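Local coordinates for protein kirola (Actinidia deliciosa, PDB 4IGW) that is a kiwifruit allergen of the Bet v 1-like MLP family, of unsettled function, that probably binds small hydrophobic ligands, at residues Y26-I31 with G47-V52; F58-D63 with N131-F136; L95-I100 with E121-D126. All coordinates share one frame; numbering follows the deposited sequence.

Contact 1 of 3, residues Y26-I31 with G47-V52. With EDO (1,2-ethanediol), chain G.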
loop_
_atom_site.group_PDB
_atom_site.type_symbol
_atom_site.label_atom_id
_atom_site.label_comp_id
_atom_site.label_asym_id
_atom_site.label_seq_id
_atom_site.Cartn_x
_atom_site.Cartn_y
_atom_site.Cartn_z
ATOM N N TYR A 26 -0.700 7.613 9.279
ATOM C CA TYR A 26 -1.497 8.784 9.549
ATOM C C TYR A 26 -1.842 9.601 8.359
ATOM O O TYR A 26 -2.882 10.206 8.349
ATOM C CB TYR A 26 -0.793 9.704 10.519
ATOM C CG TYR A 26 -0.409 9.059 11.837
ATOM C CD1 TYR A 26 0.911 8.814 12.120
ATOM C CD2 TYR A 26 -1.349 8.669 12.763
ATOM C CE1 TYR A 26 1.306 8.220 13.286
ATOM C CE2 TYR A 26 -0.953 8.071 13.988
ATOM C CZ TYR A 26 0.375 7.855 14.220
ATOM O OH TYR A 26 0.857 7.278 15.356
ATOM N N ARG A 27 -0.963 9.713 7.389
ATOM C CA ARG A 27 -1.122 10.769 6.407
ATOM C C ARG A 27 -1.184 10.317 5.013
ATOM O O ARG A 27 -0.562 10.904 4.160
ATOM C CB ARG A 27 -0.008 11.777 6.510
ATOM C CG ARG A 27 0.380 12.014 7.902
ATOM C CD ARG A 27 1.248 13.239 8.036
ATOM N NE ARG A 27 1.791 13.165 9.373
ATOM C CZ ARG A 27 3.029 12.835 9.677
ATOM N NH1 ARG A 27 3.357 12.756 10.964
ATOM N NH2 ARG A 27 3.931 12.599 8.727
ATOM N N LEU A 28 -2.029 9.335 4.761
ATOM C CA LEU A 28 -2.192 8.831 3.418
ATOM C C LEU A 28 -2.527 9.995 2.460
ATOM O O LEU A 28 -2.177 9.985 1.269
ATOM C CB LEU A 28 -3.291 7.753 3.386
ATOM C CG LEU A 28 -2.991 6.260 3.663
ATOM C CD1 LEU A 28 -1.975 5.749 2.680
ATOM C CD2 LEU A 28 -2.494 6.099 5.037
ATOM N N TYR A 29 -3.198 11.019 2.975
ATOM C CA TYR A 29 -3.682 12.083 2.103
ATOM C C TYR A 29 -2.542 12.816 1.369
ATOM O O TYR A 29 -2.734 13.416 0.295
ATOM C CB TYR A 29 -4.567 13.033 2.910
ATOM C CG TYR A 29 -3.948 13.515 4.199
ATOM C CD1 TYR A 29 -2.992 14.508 4.188
ATOM C CD2 TYR A 29 -4.333 12.982 5.433
ATOM C CE1 TYR A 29 -2.402 14.968 5.362
ATOM C CE2 TYR A 29 -3.753 13.433 6.633
ATOM C CZ TYR A 29 -2.782 14.427 6.586
ATOM O OH TYR A 29 -2.200 14.901 7.735
ATOM N N LEU A 30 -1.352 12.735 1.960
ATOM C CA LEU A 30 -0.147 13.360 1.416
ATOM C C LEU A 30 0.372 12.650 0.173
ATOM O O LEU A 30 1.146 13.217 -0.616
ATOM C CB LEU A 30 0.979 13.364 2.458
ATOM C CG LEU A 30 0.902 14.362 3.613
ATOM C CD1 LEU A 30 2.152 14.255 4.475
ATOM C CD2 LEU A 30 0.669 15.782 3.090
ATOM N N ILE A 31 -0.046 11.407 -0.003
ATOM C CA ILE A 31 0.469 10.570 -1.076
ATOM C C ILE A 31 0.192 11.112 -2.473
ATOM O O ILE A 31 1.029 10.989 -3.367
ATOM C CB ILE A 31 -0.087 9.135 -0.982
ATOM C CG1 ILE A 31 0.431 8.443 0.280
ATOM C CG2 ILE A 31 0.284 8.337 -2.224
ATOM C CD1 ILE A 31 -0.265 7.135 0.589
ATOM N N GLY A 47 -14.018 6.494 10.120
ATOM C CA GLY A 47 -13.036 6.546 11.173
ATOM C C GLY A 47 -12.124 7.749 11.078
ATOM O O GLY A 47 -12.415 8.722 10.369
ATOM N N ASN A 48 -11.000 7.640 11.796
ATOM C CA ASN A 48 -9.936 8.634 11.835
ATOM C C ASN A 48 -8.687 8.123 11.149
ATOM O O ASN A 48 -8.400 6.902 11.172
ATOM C CB ASN A 48 -9.585 8.950 13.269
ATOM C CG ASN A 48 -10.576 9.849 13.906
ATOM O OD1 ASN A 48 -11.326 9.434 14.761
ATOM N ND2 ASN A 48 -10.577 11.105 13.500
ATOM N N TRP A 49 -7.942 9.037 10.539
ATOM C CA TRP A 49 -6.708 8.632 9.907
ATOM C C TRP A 49 -5.771 8.008 10.928
ATOM O O TRP A 49 -5.595 8.533 12.010
ATOM C CB TRP A 49 -5.987 9.813 9.303
ATOM C CG TRP A 49 -6.655 10.483 8.175
ATOM C CD1 TRP A 49 -7.301 11.649 8.230
ATOM C CD2 TRP A 49 -6.652 10.080 6.814
ATOM N NE1 TRP A 49 -7.725 12.001 7.002
ATOM C CE2 TRP A 49 -7.349 11.048 6.108
ATOM C CE3 TRP A 49 -6.121 8.986 6.121
ATOM C CZ2 TRP A 49 -7.554 10.983 4.742
ATOM C CZ3 TRP A 49 -6.336 8.909 4.742
ATOM C CH2 TRP A 49 -7.035 9.914 4.071
ATOM N N GLY A 50 -5.132 6.915 10.548
ATOM C CA GLY A 50 -4.123 6.303 11.393
ATOM C C GLY A 50 -4.616 5.268 12.404
ATOM O O GLY A 50 -3.850 4.839 13.247
ATOM N N THR A 51 -5.875 4.880 12.327
ATOM C CA THR A 51 -6.419 3.927 13.269
ATOM C C THR A 51 -6.898 2.637 12.559
ATOM O O THR A 51 -7.329 2.658 11.396
ATOM C CB THR A 51 -7.635 4.481 13.982
ATOM O OG1 THR A 51 -8.696 4.502 13.048
ATOM C CG2 THR A 51 -7.411 5.857 14.563
ATOM N N VAL A 52 -6.812 1.514 13.261
ATOM C CA VAL A 52 -7.370 0.247 12.773
ATOM C C VAL A 52 -8.902 0.337 12.682
ATOM O O VAL A 52 -9.596 0.728 13.633
ATOM C CB VAL A 52 -6.994 -0.916 13.705
ATOM C CG1 VAL A 52 -7.809 -2.178 13.377
ATOM C CG2 VAL A 52 -5.466 -1.133 13.622
HETATM C C1 EDO G . -14.907 11.139 7.733
HETATM O O1 EDO G . -14.576 10.227 8.823
HETATM C C2 EDO G . -16.179 11.980 7.975
HETATM O O2 EDO G . -17.336 11.107 8.079
#

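Contact 2 of 3, residues F58-D63 with N131-F136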
loop_
_atom_site.group_PDB
_atom_site.type_symbol
_atom_site.label_atom_id
_atom_site.label_comp_id
_atom_site.label_asym_id
_atom_site.label_seq_id
_atom_site.Cartn_x
_atom_site.Cartn_y
_atom_site.Cartn_z
ATOM N N PHE A 58 -9.136 5.053 -2.541
ATOM C CA PHE A 58 -8.036 5.431 -3.432
ATOM C C PHE A 58 -8.455 5.528 -4.854
ATOM O O PHE A 58 -9.102 4.605 -5.391
ATOM C CB PHE A 58 -6.947 4.388 -3.439
ATOM C CG PHE A 58 -6.257 4.273 -2.143
ATOM C CD1 PHE A 58 -5.156 5.058 -1.876
ATOM C CD2 PHE A 58 -6.745 3.424 -1.160
ATOM C CE1 PHE A 58 -4.519 4.953 -0.661
ATOM C CE2 PHE A 58 -6.120 3.332 0.043
ATOM C CZ PHE A 58 -5.007 4.111 0.301
ATOM N N LYS A 59 -8.047 6.643 -5.465
ATOM C CA LYS A 59 -8.127 6.816 -6.907
ATOM C C LYS A 59 -6.683 6.784 -7.449
ATOM O O LYS A 59 -5.864 7.628 -7.106
ATOM C CB LYS A 59 -8.892 8.094 -7.236
ATOM C CG LYS A 59 -10.324 8.052 -6.660
ATOM C CD LYS A 59 -11.085 9.353 -6.845
ATOM C CE LYS A 59 -11.788 9.406 -8.223
ATOM N NZ LYS A 59 -12.600 10.691 -8.525
ATOM N N TYR A 60 -6.376 5.774 -8.255
ATOM C CA TYR A 60 -5.031 5.597 -8.790
ATOM C C TYR A 60 -5.045 5.149 -10.226
ATOM O O TYR A 60 -6.097 4.847 -10.773
ATOM C CB TYR A 60 -4.245 4.595 -7.941
ATOM C CG TYR A 60 -4.757 3.153 -7.901
ATOM C CD1 TYR A 60 -4.017 2.112 -8.452
ATOM C CD2 TYR A 60 -5.925 2.832 -7.258
ATOM C CE1 TYR A 60 -4.454 0.790 -8.384
ATOM C CE2 TYR A 60 -6.367 1.522 -7.181
ATOM C CZ TYR A 60 -5.631 0.503 -7.754
ATOM O OH TYR A 60 -6.084 -0.791 -7.683
ATOM N N THR A 61 -3.857 5.077 -10.822
ATOM C CA THR A 61 -3.736 4.739 -12.239
ATOM C C THR A 61 -2.596 3.764 -12.505
ATOM O O THR A 61 -1.435 4.097 -12.278
ATOM C CB THR A 61 -3.534 6.011 -13.084
ATOM O OG1 THR A 61 -4.571 6.953 -12.788
ATOM C CG2 THR A 61 -3.583 5.689 -14.548
ATOM N N ILE A 62 -2.945 2.568 -12.992
ATOM C CA ILE A 62 -1.983 1.501 -13.306
ATOM C C ILE A 62 -1.830 1.352 -14.820
ATOM O O ILE A 62 -2.816 1.179 -15.532
ATOM C CB ILE A 62 -2.456 0.163 -12.736
ATOM C CG1 ILE A 62 -2.252 0.124 -11.227
ATOM C CG2 ILE A 62 -1.669 -1.004 -13.338
ATOM C CD1 ILE A 62 -0.830 -0.178 -10.844
ATOM N N ASP A 63 -0.600 1.433 -15.324
ATOM C CA ASP A 63 -0.351 1.361 -16.773
ATOM C C ASP A 63 -1.199 2.376 -17.503
ATOM O O ASP A 63 -1.778 2.086 -18.534
ATOM C CB ASP A 63 -0.646 -0.061 -17.286
ATOM C CG ASP A 63 0.543 -0.990 -17.121
ATOM O OD1 ASP A 63 1.595 -0.655 -17.708
ATOM O OD2 ASP A 63 0.426 -2.031 -16.416
ATOM N N ASN A 131 2.396 -8.489 -10.098
ATOM C CA ASN A 131 3.670 -7.769 -10.317
ATOM C C ASN A 131 3.502 -6.293 -10.659
ATOM O O ASN A 131 4.228 -5.442 -10.152
ATOM C CB ASN A 131 4.476 -8.447 -11.412
ATOM C CG ASN A 131 5.079 -9.774 -10.945
ATOM O OD1 ASN A 131 4.674 -10.855 -11.399
ATOM N ND2 ASN A 131 6.049 -9.689 -10.023
ATOM N N THR A 132 2.515 -6.001 -11.487
ATOM C CA THR A 132 2.217 -4.606 -11.824
ATOM C C THR A 132 1.836 -3.828 -10.599
ATOM O O THR A 132 2.220 -2.679 -10.434
ATOM C CB THR A 132 1.067 -4.480 -12.828
ATOM O OG1 THR A 132 1.405 -5.201 -14.005
ATOM C CG2 THR A 132 0.894 -3.046 -13.259
ATOM N N LEU A 133 1.111 -4.465 -9.696
ATOM C CA LEU A 133 0.789 -3.765 -8.437
ATOM C C LEU A 133 2.026 -3.549 -7.572
ATOM O O LEU A 133 2.168 -2.476 -6.996
ATOM C CB LEU A 133 -0.326 -4.442 -7.641
ATOM C CG LEU A 133 -0.832 -3.606 -6.458
ATOM C CD1 LEU A 133 -1.568 -2.317 -6.952
ATOM C CD2 LEU A 133 -1.748 -4.445 -5.436
ATOM N N MET A 134 2.951 -4.497 -7.538
ATOM C CA MET A 134 4.174 -4.312 -6.753
ATOM C C MET A 134 5.110 -3.245 -7.273
ATOM O O MET A 134 5.616 -2.458 -6.499
ATOM C CB MET A 134 4.953 -5.608 -6.608
ATOM C CG MET A 134 6.098 -5.492 -5.593
ATOM S SD MET A 134 5.517 -5.057 -3.912
ATOM C CE MET A 134 5.258 -6.730 -3.269
ATOM N N ASN A 135 5.361 -3.211 -8.578
ATOM C CA ASN A 135 6.179 -2.148 -9.157
ATOM C C ASN A 135 5.595 -0.831 -8.874
ATOM O O ASN A 135 6.296 0.118 -8.578
ATOM C CB ASN A 135 6.282 -2.278 -10.675
ATOM C CG ASN A 135 6.787 -3.585 -11.052
ATOM O OD1 ASN A 135 7.429 -4.242 -10.209
ATOM N ND2 ASN A 135 6.489 -4.033 -12.261
ATOM N N PHE A 136 4.291 -0.769 -8.985
ATOM C CA PHE A 136 3.582 0.457 -8.666
ATOM C C PHE A 136 3.822 0.917 -7.225
ATOM O O PHE A 136 4.071 2.092 -7.010
ATOM C CB PHE A 136 2.104 0.242 -8.982
ATOM C CG PHE A 136 1.172 1.313 -8.453
ATOM C CD1 PHE A 136 0.702 2.300 -9.287
ATOM C CD2 PHE A 136 0.684 1.247 -7.146
ATOM C CE1 PHE A 136 -0.193 3.234 -8.825
ATOM C CE2 PHE A 136 -0.220 2.195 -6.676
ATOM C CZ PHE A 136 -0.649 3.183 -7.510
#

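Contact 3 of 3, residues L95-I100 with E121-D126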
loop_
_atom_site.group_PDB
_atom_site.type_symbol
_atom_site.label_atom_id
_atom_site.label_comp_id
_atom_site.label_asym_id
_atom_site.label_seq_id
_atom_site.Cartn_x
_atom_site.Cartn_y
_atom_site.Cartn_z
ATOM N N LEU A 95 -10.221 -9.547 -9.932
ATOM C CA LEU A 95 -9.247 -10.616 -10.188
ATOM C C LEU A 95 -9.079 -11.479 -8.956
ATOM O O LEU A 95 -9.014 -12.688 -9.048
ATOM C CB LEU A 95 -7.884 -10.023 -10.611
ATOM C CG LEU A 95 -7.872 -9.211 -11.935
ATOM C CD1 LEU A 95 -6.522 -8.503 -12.204
ATOM C CD2 LEU A 95 -8.251 -10.090 -13.116
ATOM N N TYR A 96 -9.008 -10.864 -7.791
ATOM C CA TYR A 96 -8.722 -11.624 -6.572
ATOM C C TYR A 96 -9.896 -11.627 -5.641
ATOM O O TYR A 96 -10.560 -10.651 -5.494
ATOM C CB TYR A 96 -7.475 -11.095 -5.844
ATOM C CG TYR A 96 -6.318 -10.873 -6.767
ATOM C CD1 TYR A 96 -5.409 -11.870 -7.038
ATOM C CD2 TYR A 96 -6.154 -9.664 -7.404
ATOM C CE1 TYR A 96 -4.359 -11.662 -7.919
ATOM C CE2 TYR A 96 -5.098 -9.456 -8.278
ATOM C CZ TYR A 96 -4.205 -10.457 -8.519
ATOM O OH TYR A 96 -3.157 -10.257 -9.386
ATOM N N LYS A 97 -10.103 -12.757 -5.002
ATOM C CA LYS A 97 -11.154 -12.927 -4.042
ATOM C C LYS A 97 -10.836 -12.152 -2.774
ATOM O O LYS A 97 -11.675 -11.399 -2.295
ATOM C CB LYS A 97 -11.334 -14.410 -3.741
ATOM C CG LYS A 97 -12.515 -14.747 -2.847
ATOM C CD LYS A 97 -12.396 -16.160 -2.316
ATOM C CE LYS A 97 -13.445 -16.400 -1.248
ATOM N NZ LYS A 97 -13.526 -17.833 -0.765
ATOM N N THR A 98 -9.643 -12.347 -2.221
ATOM C CA THR A 98 -9.126 -11.495 -1.139
ATOM C C THR A 98 -7.708 -10.998 -1.524
ATOM O O THR A 98 -6.984 -11.612 -2.352
ATOM C CB THR A 98 -9.094 -12.224 0.237
ATOM O OG1 THR A 98 -8.109 -13.241 0.161
ATOM C CG2 THR A 98 -10.453 -12.846 0.616
ATOM N N PHE A 99 -7.350 -9.854 -0.939
ATOM C CA PHE A 99 -6.040 -9.222 -1.159
ATOM C C PHE A 99 -5.622 -8.369 0.023
ATOM O O PHE A 99 -6.370 -7.514 0.457
ATOM C CB PHE A 99 -6.080 -8.350 -2.413
ATOM C CG PHE A 99 -4.748 -8.144 -3.035
ATOM C CD1 PHE A 99 -4.477 -8.648 -4.299
ATOM C CD2 PHE A 99 -3.744 -7.469 -2.348
ATOM C CE1 PHE A 99 -3.219 -8.437 -4.897
ATOM C CE2 PHE A 99 -2.499 -7.283 -2.912
ATOM C CZ PHE A 99 -2.236 -7.747 -4.213
ATOM N N ILE A 100 -4.456 -8.623 0.576
ATOM C CA ILE A 100 -4.020 -7.845 1.704
ATOM C C ILE A 100 -2.709 -7.251 1.314
ATOM O O ILE A 100 -1.962 -7.910 0.606
ATOM C CB ILE A 100 -3.853 -8.713 3.020
ATOM C CG1 ILE A 100 -5.174 -9.350 3.420
ATOM C CG2 ILE A 100 -3.454 -7.895 4.125
ATOM C CD1 ILE A 100 -6.201 -8.453 3.509
ATOM N N GLU A 121 -5.737 -14.286 -2.576
ATOM C CA GLU A 121 -6.350 -15.451 -3.165
ATOM C C GLU A 121 -7.006 -15.083 -4.517
ATOM O O GLU A 121 -7.794 -14.153 -4.581
ATOM C CB GLU A 121 -7.344 -16.033 -2.184
ATOM C CG GLU A 121 -8.133 -17.146 -2.785
ATOM C CD GLU A 121 -8.909 -17.893 -1.748
ATOM O OE1 GLU A 121 -8.894 -17.423 -0.574
ATOM O OE2 GLU A 121 -9.531 -18.939 -2.106
ATOM N N LYS A 122 -6.669 -15.811 -5.585
ATOM C CA LYS A 122 -7.194 -15.506 -6.915
ATOM C C LYS A 122 -8.524 -16.154 -7.114
ATOM O O LYS A 122 -8.787 -17.172 -6.503
ATOM C CB LYS A 122 -6.292 -16.037 -7.991
ATOM C CG LYS A 122 -4.847 -15.618 -7.888
ATOM C CD LYS A 122 -4.045 -16.368 -8.948
ATOM C CE LYS A 122 -2.590 -15.935 -8.944
ATOM N NZ LYS A 122 -1.710 -16.971 -9.639
ATOM N N LEU A 123 -9.352 -15.563 -7.978
ATOM C CA LEU A 123 -10.681 -16.090 -8.330
ATOM C C LEU A 123 -10.567 -17.327 -9.215
ATOM O O LEU A 123 -11.376 -18.231 -9.106
ATOM C CB LEU A 123 -11.562 -15.018 -9.010
ATOM C CG LEU A 123 -12.219 -13.957 -8.097
ATOM C CD1 LEU A 123 -13.178 -13.082 -8.888
ATOM C CD2 LEU A 123 -12.981 -14.539 -6.912
ATOM N N LYS A 124 -9.570 -17.347 -10.100
ATOM C CA LYS A 124 -9.296 -18.493 -10.984
ATOM C C LYS A 124 -7.783 -18.712 -11.112
ATOM O O LYS A 124 -7.010 -17.748 -11.066
ATOM C CB LYS A 124 -9.856 -18.253 -12.385
ATOM C CG LYS A 124 -11.285 -17.757 -12.465
ATOM C CD LYS A 124 -11.647 -17.456 -13.944
ATOM C CE LYS A 124 -13.104 -17.014 -14.094
ATOM N NZ LYS A 124 -14.002 -17.951 -13.345
ATOM N N GLU A 125 -7.376 -19.965 -11.319
ATOM C CA GLU A 125 -5.957 -20.342 -11.434
ATOM C C GLU A 125 -5.132 -19.542 -12.450
ATOM O O GLU A 125 -3.956 -19.288 -12.235
ATOM C CB GLU A 125 -5.832 -21.829 -11.773
ATOM C CG GLU A 125 -5.369 -22.696 -10.614
ATOM C CD GLU A 125 -4.660 -23.938 -11.096
ATOM O OE1 GLU A 125 -5.181 -24.548 -12.064
ATOM O OE2 GLU A 125 -3.585 -24.278 -10.527
ATOM N N ASP A 126 -5.749 -19.150 -13.549
ATOM C CA ASP A 126 -5.045 -18.415 -14.602
ATOM C C ASP A 126 -5.033 -16.880 -14.427
ATOM O O ASP A 126 -4.662 -16.160 -15.351
ATOM C CB ASP A 126 -5.666 -18.776 -15.952
ATOM C CG ASP A 126 -7.171 -18.522 -15.985
ATOM O OD1 ASP A 126 -7.928 -19.484 -16.237
ATOM O OD2 ASP A 126 -7.601 -17.371 -15.727
#

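Contact 1 of 3, residues Y26-I31 with G47-V52
Y26 and G50 bring their backbones together, CA to CA 4.1 Å, where a type II beta turn from N48 to T51, after strand 39-46, meets the bend between helices 17-25 and 31-34. This is part of the Bet v 1 fold, in which a seven-stranded antiparallel sheet wraps round a long C-terminal helix, with two short helices between strands 4-13 and 39-46. At the corner of the turn G50, at positive phi, presents a bare CA to the Y26 ring, with CD2 of Y26 3.9 Å from it. W49 is the central side chain. The carbonyl O of Y26 lies 3.3 Å from W49 CB, and with CG anti to its carbonyl carbon (chi1 -66°) the indole runs on to L28 and Y29. L28 comes to the six-membered end of the indole, CB lying 3.5 Å from W49 CZ3. Both L28 and W49 also rest on V42 of strand 39-46, while G50 O accepts a hydrogen bond from R25 NE. The edge of Y29 points at one face of the indole in a T-shaped pair, planes 74° apart, with CD2 of Y29 3.6 Å from CE2 of W49.

Contact 2 of 3, residues F58-D63 with N131-F136
OG1 of T61 is hydrogen-bonded to OE1 of Q40, while the carbonyl O of T61 packs near F136, 3.8 Å from CE1. This is where the long C-terminal helix 131-147 of the Bet v 1 fold is met by strand 55-62, the segment axes approaching to 9.9 Å at 114°. In Bet v 1 relatives this helix packs over the concave sheet to enclose a hydrophobic cavity, and the arrangement here is consistent with that. F136, its CG anti to the backbone N (chi1 168°), reaches from the helix to three consecutive residues of the strand. Near the root of its ring it meets CD1 of I62, and at the far end CZ lies 3.7 Å from Y60 CD1. The two aromatic rings are set obliquely, planes at 56° and centroids of Y60 and F136 5.5 Å apart. L133 brings CD1 to 4.5 Å from CE1 of Y60, and both of these residues touch L92. One helical turn before F136, T132 offers its methyl CG2 to I62 CG2 and to OD2 of D63. The partners are mostly aromatic rings and aliphatic branches, so the attraction is probably largely dispersion and burial of apolar surface.

Contact 3 of 3, residues L95-I100 with E121-D126
E121 and T98 are joined by a backbone hydrogen bond from E121 N to T98 O (3.0 Å). E121 O in return accepts K97 N at 2.7 Å, together with a weak bond from T98 N. Two residues thus face one: a classic beta bulge, K97 and T98 opposite E121, in the hairpin of strands 96-106 and 112-122 of the Bet v 1 sheet. Beyond the bulge, Y96 and K122 form a non-hydrogen-bonded pair, and L123 N closes the ladder on L95 O at 3.1 Å. K97 and E121 both run extended from a CG anti to the backbone N (chi1 -174° and 173°) and lie side by side. Their charges are near but short of a salt bridge, NZ of K97 standing 4.4 Å from OE2 of E121, an attraction that is probably modest at this exposed surface. Y96 and K122 likewise run alongside one another, CG of K122 3.9 Å from CD1 of Y96. Their polar ends reach the loop after strand 112-122: Y96 OH hydrogen-bonds with E128 O, and K122 NZ forms a salt bridge with E129 OE2. Just past the bulge, L123 crosses K97 at about a right angle, its CD2 3.6 Å from CB of K97.

How the contacts relate
Contact 1 closes first along the chain; contact 2 then joins strand 55-62 to the C-terminal helix, and contact 3 is nested inside the loop closed by contact 2. Contacts 2 and 3 are neighbours, with centres about 16 Å apart, and both reach the same seven-stranded antiparallel sheet; they meet where L133 CD2 packs on F99 CZ (3.6 Å). Contact 1 lies across the chain's centre from both, about 20 Å from contact 2 and 26 Å from contact 3 between centres, yet touches contact 2 through L28 CD1 and F58 CZ (4.2 Å). They sample the loop after the first short helix, the sheet and the long helix of one Bet v 1-type domain.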